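Local coordinates for flavoprotein (PDB 5V8S) that probably acts as an oxidoreductase that passes electrons between a flavin mononucleotide and a di-iron centre held in a metallo-beta-lactamase-like domain, at residues 19-22 / 26-29; 168-171 / 176-179. The protein carries 1 engineered substitution. One frame throughout, in Å; residues are numbered along the deposited sequence.

Contact 1. Residues 19-22 / 26-29; sequences ERIF and EIYV
Arg20 lays the aliphatic part of its side chain over one face of the Tyr28 ring, the two side chains running the same way from neighbouring strands of a beta hairpin. Its CB makes an off-centre CH-pi contact, 4.2 Å from the centroid of the Tyr28 ring, and CG lies over the same face toward the rim. With CG anti to the backbone N (chi1 -168°), the Arg20 chain follows the ring outward and then bends, which sets the guanidinium nearly perpendicular to it. Tyr28 OH approaches the guanidinium edge at a non-bonding 3.8 Å from NH1 and instead donates to the anti lone pair of Glu26 OE2, 2.7 Å away; Arg20 NE turns to Asp23 in a salt bridge.

On the other face of the sheet, Phe22 and Ile27 lie side by side, Phe22 CD2 being 3.9 Å from Ile27 CD1. Ile21 reaches Val29 at about a right angle, CG2 against CG1, and its CG1 meets Ile27 CG2. Both Ile21 and Phe22 stand opposite Ile27 in a classic beta bulge: Ile27 O accepts Ile21 N at 2.8 Å and, weakly, Phe22 N at 3.3 Å. Beyond the bulge, Glu19 and Val29 exchange two backbone hydrogen bonds.

The hairpin is thus two-sided. Its apolar face packs on Ile175 and Leu237 of the second sheet, while the Tyr28 and Arg20 face carries two separate polar pairs: Glu26 accepts the hydrogen bond of the Tyr28 hydroxyl, and Asp23 would partly balance the arginine charge.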
loop_
_atom_site.group_PDB
_atom_site.type_symbol
_atom_site.label_atom_id
_atom_site.label_comp_id
_atom_site.label_asym_id
_atom_site.label_seq_id
_atom_site.Cartn_x
_atom_site.Cartn_y
_atom_site.Cartn_z
ATOM N N GLU A 19 12.359 24.815 27.061
ATOM C CA GLU A 19 12.254 24.760 28.515
ATOM C C GLU A 19 13.540 24.242 29.140
ATOM O O GLU A 19 14.185 23.332 28.611
ATOM C CB GLU A 19 11.070 23.870 28.912
ATOM C CG GLU A 19 10.898 23.684 30.408
ATOM C CD GLU A 19 9.483 23.280 30.796
ATOM O OE1 GLU A 19 8.526 23.752 30.140
ATOM O OE2 GLU A 19 9.332 22.491 31.757
ATOM N N ARG A 20 13.911 24.828 30.280
ATOM C CA ARG A 20 15.008 24.278 31.062
ATOM C C ARG A 20 14.478 23.046 31.782
ATOM O O ARG A 20 13.475 23.125 32.499
ATOM C CB ARG A 20 15.555 25.313 32.042
ATOM C CG ARG A 20 16.882 24.855 32.641
ATOM C CD ARG A 20 17.558 25.932 33.466
ATOM N NE ARG A 20 16.698 26.403 34.531
ATOM C CZ ARG A 20 16.065 27.571 34.532
ATOM N NH1 ARG A 20 16.189 28.413 33.507
ATOM N NH2 ARG A 20 15.304 27.896 35.566
ATOM N N ILE A 21 15.103 21.901 31.542
ATOM C CA ILE A 21 14.662 20.645 32.129
ATOM C C ILE A 21 15.609 20.136 33.214
ATOM O O ILE A 21 15.209 19.265 33.998
ATOM C CB ILE A 21 14.412 19.558 31.060
ATOM C CG1 ILE A 21 15.619 19.425 30.120
ATOM C CG2 ILE A 21 13.129 19.869 30.271
ATOM C CD1 ILE A 21 15.568 18.188 29.232
ATOM N N PHE A 22 16.840 20.641 33.282
ATOM C CA PHE A 22 17.735 20.365 34.394
ATOM C C PHE A 22 18.455 21.648 34.756
ATOM O O PHE A 22 18.740 22.483 33.890
ATOM C CB PHE A 22 18.779 19.297 34.049
ATOM C CG PHE A 22 18.211 17.922 33.941
ATOM C CD1 PHE A 22 18.064 17.136 35.065
ATOM C CD2 PHE A 22 17.819 17.417 32.715
ATOM C CE1 PHE A 22 17.527 15.863 34.966
ATOM C CE2 PHE A 22 17.282 16.150 32.610
ATOM C CZ PHE A 22 17.141 15.370 33.733
ATOM N N GLU A 26 22.925 22.779 33.461
ATOM C CA GLU A 26 21.839 23.550 32.865
ATOM C C GLU A 26 21.534 22.972 31.483
ATOM O O GLU A 26 22.355 23.090 30.568
ATOM C CB GLU A 26 22.295 25.005 32.784
ATOM C CG GLU A 26 21.219 26.014 32.457
ATOM C CD GLU A 26 21.757 27.444 32.350
ATOM O OE1 GLU A 26 22.836 27.736 32.908
ATOM O OE2 GLU A 26 21.098 28.286 31.698
ATOM N N ILE A 27 20.359 22.344 31.325
ATOM C CA ILE A 27 19.980 21.673 30.081
ATOM C C ILE A 27 18.616 22.182 29.655
ATOM O O ILE A 27 17.687 22.228 30.468
ATOM C CB ILE A 27 19.940 20.137 30.238
ATOM C CG1 ILE A 27 21.320 19.595 30.608
ATOM C CG2 ILE A 27 19.432 19.464 28.956
ATOM C CD1 ILE A 27 21.297 18.162 31.048
ATOM N N TYR A 28 18.498 22.541 28.376
ATOM C CA TYR A 28 17.251 22.948 27.746
ATOM C C TYR A 28 16.863 21.916 26.703
ATOM O O TYR A 28 17.726 21.354 26.016
ATOM C CB TYR A 28 17.401 24.294 27.029
ATOM C CG TYR A 28 17.718 25.432 27.965
ATOM C CD1 TYR A 28 19.012 25.631 28.423
ATOM C CD2 TYR A 28 16.731 26.309 28.390
ATOM C CE1 TYR A 28 19.313 26.660 29.285
ATOM C CE2 TYR A 28 17.025 27.344 29.261
ATOM C CZ TYR A 28 18.318 27.516 29.699
ATOM O OH TYR A 28 18.624 28.538 30.569
ATOM N N VAL A 29 15.563 21.687 26.570
ATOM C CA VAL A 29 15.017 21.004 25.398
ATOM C C VAL A 29 14.454 22.046 24.449
ATOM O O VAL A 29 13.846 23.040 24.875
ATOM C CB VAL A 29 13.942 19.953 25.763
ATOM C CG1 VAL A 29 12.751 20.615 26.465
ATOM C CG2 VAL A 29 13.505 19.157 24.524
#

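Contact 2. Residues 168-171 / 176-179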
loop_
_atom_site.group_PDB
_atom_site.type_symbol
_atom_site.label_atom_id
_atom_site.label_comp_id
_atom_site.label_asym_id
_atom_site.label_seq_id
_atom_site.Cartn_x
_atom_site.Cartn_y
_atom_site.Cartn_z
ATOM N N MET A 168 24.692 6.330 17.949
ATOM C CA MET A 168 25.339 6.287 19.246
ATOM C C MET A 168 24.449 7.023 20.238
ATOM O O MET A 168 23.486 7.698 19.868
ATOM C CB MET A 168 26.726 6.945 19.189
ATOM C CG MET A 168 26.700 8.425 18.927
ATOM S SD MET A 168 28.366 9.125 19.087
ATOM C CE MET A 168 27.978 10.862 19.026
ATOM N N VAL A 169 24.782 6.892 21.516
ATOM C CA VAL A 169 24.104 7.643 22.560
ATOM C C VAL A 169 25.173 8.360 23.374
ATOM O O VAL A 169 26.318 7.908 23.451
ATOM C CB VAL A 169 23.207 6.741 23.440
ATOM C CG1 VAL A 169 22.107 6.080 22.610
ATOM C CG2 VAL A 169 24.030 5.682 24.121
ATOM N N THR A 170 24.800 9.501 23.950
ATOM C CA THR A 170 25.700 10.347 24.724
ATOM C C THR A 170 25.259 10.313 26.183
ATOM O O THR A 170 24.098 10.590 26.495
ATOM C CB THR A 170 25.662 11.783 24.193
ATOM O OG1 THR A 170 26.142 11.812 22.845
ATOM C CG2 THR A 170 26.527 12.720 25.024
ATOM N N TYR A 171 26.185 9.962 27.066
ATOM C CA TYR A 171 25.923 9.805 28.496
ATOM C C TYR A 171 26.644 10.908 29.254
ATOM O O TYR A 171 27.862 11.036 29.144
ATOM C CB TYR A 171 26.450 8.450 28.939
ATOM C CG TYR A 171 26.276 8.141 30.403
ATOM C CD1 TYR A 171 25.060 7.688 30.882
ATOM C CD2 TYR A 171 27.330 8.273 31.310
ATOM C CE1 TYR A 171 24.882 7.378 32.216
ATOM C CE2 TYR A 171 27.156 7.975 32.657
ATOM C CZ TYR A 171 25.933 7.530 33.107
ATOM O OH TYR A 171 25.760 7.217 34.445
ATOM N N LEU A 176 21.070 10.426 29.655
ATOM C CA LEU A 176 21.363 9.808 28.368
ATOM C C LEU A 176 20.616 10.558 27.268
ATOM O O LEU A 176 19.380 10.608 27.270
ATOM C CB LEU A 176 20.941 8.334 28.387
ATOM C CG LEU A 176 21.485 7.485 27.235
ATOM C CD1 LEU A 176 22.959 7.190 27.453
ATOM C CD2 LEU A 176 20.704 6.198 27.100
ATOM N N PHE A 177 21.368 11.150 26.342
ATOM C CA PHE A 177 20.812 11.764 25.139
ATOM C C PHE A 177 20.862 10.691 24.060
ATOM O O PHE A 177 21.943 10.310 23.605
ATOM C CB PHE A 177 21.635 12.987 24.729
ATOM C CG PHE A 177 21.701 14.065 25.777
ATOM C CD1 PHE A 177 22.706 14.064 26.733
ATOM C CD2 PHE A 177 20.787 15.109 25.777
ATOM C CE1 PHE A 177 22.784 15.083 27.688
ATOM C CE2 PHE A 177 20.867 16.135 26.717
ATOM C CZ PHE A 177 21.862 16.117 27.671
ATOM N N SER A 178 19.699 10.158 23.693
ATOM C CA SER A 178 19.656 8.894 22.985
ATOM C C SER A 178 19.089 8.983 21.577
ATOM O O SER A 178 19.024 7.958 20.899
ATOM C CB SER A 178 18.837 7.882 23.793
ATOM O OG SER A 178 17.566 8.407 24.100
ATOM N N CYS A 179 18.660 10.162 21.132
ATOM C CA CYS A 179 18.112 10.358 19.791
ATOM C C CYS A 179 16.997 9.352 19.474
ATOM O O CYS A 179 16.001 9.331 20.182
ATOM C CB CYS A 179 19.210 10.403 18.730
ATOM S SG CYS A 179 18.656 11.273 17.251
HETATM O O HOH W 1 20.891 7.080 19.121
#
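The Tyr171 ring meets Leu176 at its edge, where CD1 of the leucine lies near the ring plane, and the Phe177 ring likewise has Thr170 O at its edge; one aromatic stands on each face of this antiparallel beta hairpin, part of the second sheet of the metallo-beta-lactamase-like domain. Beyond the hairpin, Tyr55 packs edge-to-face with Phe177, and Tyr171 OH is bonded to Lys232 O. Leu176 crosses Tyr171 at about a right angle, and its CD1 touches both Tyr171 CB, at 4.0 Å, and Val169 CG2, at 3.8 Å. With chi1 of -166°, Leu176 CG stands anti to its own nitrogen and chi2 turns CD1 back toward the facing strand. The other valine methyl, CG1, rests on Ser178 CA and CB.

Thr170 and Phe177 form the hydrogen-bonded pair. Thr170 N reaches Phe177 O at 3.0 Å in an almost straight bond (178°), and Phe177 N returns a bond of 2.8 Å to Thr170 O. Thr170 OG1 bonds to Asn96. Toward Met168 the direct backbone bonds give way to a single bridging water, which donates to Met168 O at 2.8 Å and to Ser178 O at 2.7 Å.

Contacts 1 and 2 are hairpins from the two different sheets of the metallo-beta-lactamase-like domain, with centres about 16 Å apart. They meet in the layer between those sheets, where Ile27 CD1 of contact 1 packs 4.0 Å from Phe177 CZ of contact 2; Tyr55, from strand 50-59, touches Val29 of the first and Phe177 of the second. The mu-oxo-diiron site lies nearer the second hairpin: the Ser178 side chain is about 10 Å from it and the Val29 side chain about 14 Å. Strand 175-179 leads directly to Asp180, which lines the di-iron pocket, so contact 2 borders the site along the chain, whereas contact 1 lies farther out.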